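Local coordinates for hypothetical protein Atu2648 (Agrobacterium tumefaciens str. C58, PDB 1ZCE), which is of unknown function but folds as an EVE domain, related to the ASCH and PUA domains, and so possibly binds modified nucleic acid, at residues Val125-Glu128 / Glu129-Val133. Numbering follows the deposited sequence.
Sequences VTEE and EYLEV
Thr126 and Glu129 exchange a reciprocal pair of hydrogen bonds that makes a capping box at the start of helix 127-136. In one direction, Glu129 N donates to Thr126 OG1 over 3.0 Å; in the other, Thr126 N donates to Glu129 OE2 over 2.9 Å, almost straight at 168°. The threonine hydroxyl reaches the helix end because OG1 sits between its own backbone N and carbonyl carbon (chi1 70°), which leaves the methyl CG2 beside the carboxylate, 3.5 Å from Glu129 OE2. Glu129 leans back toward the cap: its CG stands opposite the carbonyl carbon, and the chain then runs extended past the hydroxyl, CG lying 3.1 Å from Thr126 OG1. The amide meets OE2 obliquely, from 49° above the carboxylate plane.

Just before the cap, Val125, which pairs through its backbone with Tyr4 of strand 4-9, packs its CG1 over the first turn, 3.8 Å from Tyr130 CB and against Glu129 CB. The Tyr130 ring itself turns off toward the sheet, stacking on Tyr4, and its hydroxyl bonds to Pro143 O. One turn on, Leu131 lies alongside Glu127, pointing the same way, with CG 3.3 Å from Glu127 O, the carbonyl that receives Leu131 N in the regular helical pattern. Glu132 directs its carboxylate to Asn106, Lys108 and Arg135.

The box thus supplies a side-chain acceptor to one amide of the first turn and satisfies the amide of Thr126 with the carboxylate of Glu129, a buried residue. Placed at the amino end of the helix, the negative charge of Glu129 would probably be favoured by the helix dipole, while the two bonds tie the N-cap residue to the third residue of the helix.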
loop_
_atom_site.group_PDB
_atom_site.type_symbol
_atom_site.label_atom_id
_atom_site.label_comp_id
_atom_site.label_asym_id
_atom_site.label_seq_id
_atom_site.Cartn_x
_atom_site.Cartn_y
_atom_site.Cartn_z
ATOM N N VAL A 125 -0.797 2.572 -8.255
ATOM C CA VAL A 125 0.580 2.405 -8.699
ATOM C C VAL A 125 0.443 1.733 -10.056
ATOM O O VAL A 125 -0.221 0.706 -10.161
ATOM C CB VAL A 125 1.384 1.471 -7.748
ATOM C CG1 VAL A 125 2.777 1.221 -8.315
ATOM C CG2 VAL A 125 1.494 2.085 -6.355
ATOM N N THR A 126 1.028 2.305 -11.103
ATOM C CA THR A 126 0.921 1.672 -12.412
ATOM C C THR A 126 1.744 0.389 -12.388
ATOM O O THR A 126 2.627 0.223 -11.542
ATOM C CB THR A 126 1.459 2.567 -13.543
ATOM O OG1 THR A 126 2.883 2.673 -13.432
ATOM C CG2 THR A 126 0.828 3.948 -13.476
ATOM N N GLU A 127 1.455 -0.524 -13.308
ATOM C CA GLU A 127 2.193 -1.779 -13.362
ATOM C C GLU A 127 3.684 -1.509 -13.551
ATOM O O GLU A 127 4.521 -2.141 -12.911
ATOM C CB GLU A 127 1.669 -2.659 -14.501
ATOM C CG GLU A 127 2.260 -4.063 -14.523
ATOM C CD GLU A 127 1.654 -4.942 -15.606
ATOM O OE1 GLU A 127 2.036 -6.129 -15.693
ATOM O OE2 GLU A 127 0.798 -4.446 -16.370
ATOM N N GLU A 128 4.015 -0.570 -14.432
ATOM C CA GLU A 128 5.410 -0.232 -14.682
ATOM C C GLU A 128 6.073 0.367 -13.447
ATOM O O GLU A 128 7.238 0.086 -13.168
ATOM C CB GLU A 128 5.521 0.729 -15.872
ATOM C CG GLU A 128 5.502 0.011 -17.215
ATOM C CD GLU A 128 6.808 -0.725 -17.477
ATOM O OE1 GLU A 128 7.748 -0.110 -18.026
ATOM O OE2 GLU A 128 6.905 -1.913 -17.111
ATOM N N GLU A 129 5.336 1.190 -12.707
ATOM C CA GLU A 129 5.884 1.789 -11.493
ATOM C C GLU A 129 6.136 0.688 -10.466
ATOM O O GLU A 129 7.165 0.674 -9.787
ATOM C CB GLU A 129 4.915 2.831 -10.922
ATOM C CG GLU A 129 4.915 4.143 -11.694
ATOM C CD GLU A 129 3.693 5.003 -11.424
ATOM O OE1 GLU A 129 3.605 6.100 -12.018
ATOM O OE2 GLU A 129 2.816 4.587 -10.635
ATOM N N TYR A 130 5.195 -0.244 -10.366
ATOM C CA TYR A 130 5.321 -1.349 -9.430
ATOM C C TYR A 130 6.542 -2.209 -9.759
ATOM O O TYR A 130 7.342 -2.532 -8.882
ATOM C CB TYR A 130 4.045 -2.198 -9.455
ATOM C CG TYR A 130 4.095 -3.444 -8.596
ATOM C CD1 TYR A 130 4.349 -4.698 -9.163
ATOM C CD2 TYR A 130 3.859 -3.380 -7.221
ATOM C CE1 TYR A 130 4.352 -5.853 -8.389
ATOM C CE2 TYR A 130 3.865 -4.533 -6.436
ATOM C CZ TYR A 130 4.112 -5.761 -7.029
ATOM O OH TYR A 130 4.105 -6.901 -6.260
ATOM N N LEU A 131 6.691 -2.575 -11.027
ATOM C CA LEU A 131 7.822 -3.399 -11.428
ATOM C C LEU A 131 9.159 -2.690 -11.225
ATOM O O LEU A 131 10.144 -3.317 -10.837
ATOM C CB LEU A 131 7.668 -3.827 -12.891
ATOM C CG LEU A 131 6.496 -4.778 -13.160
ATOM C CD1 LEU A 131 6.309 -4.965 -14.653
ATOM C CD2 LEU A 131 6.742 -6.115 -12.480
ATOM N N GLU A 132 9.196 -1.386 -11.482
ATOM C CA GLU A 132 10.430 -0.624 -11.323
ATOM C C GLU A 132 10.830 -0.492 -9.850
ATOM O O GLU A 132 11.993 -0.691 -9.503
ATOM C CB GLU A 132 10.274 0.756 -11.967
ATOM C CG GLU A 132 11.488 1.672 -11.840
ATOM C CD GLU A 132 12.715 1.189 -12.604
ATOM O OE1 GLU A 132 13.757 1.873 -12.526
ATOM O OE2 GLU A 132 12.651 0.140 -13.279
ATOM N N VAL A 133 9.879 -0.153 -8.984
ATOM C CA VAL A 133 10.183 -0.037 -7.562
ATOM C C VAL A 133 10.620 -1.408 -7.043
ATOM O O VAL A 133 11.562 -1.505 -6.256
ATOM C CB VAL A 133 8.959 0.490 -6.763
ATOM C CG1 VAL A 133 9.204 0.377 -5.261
ATOM C CG2 VAL A 133 8.708 1.953 -7.125
#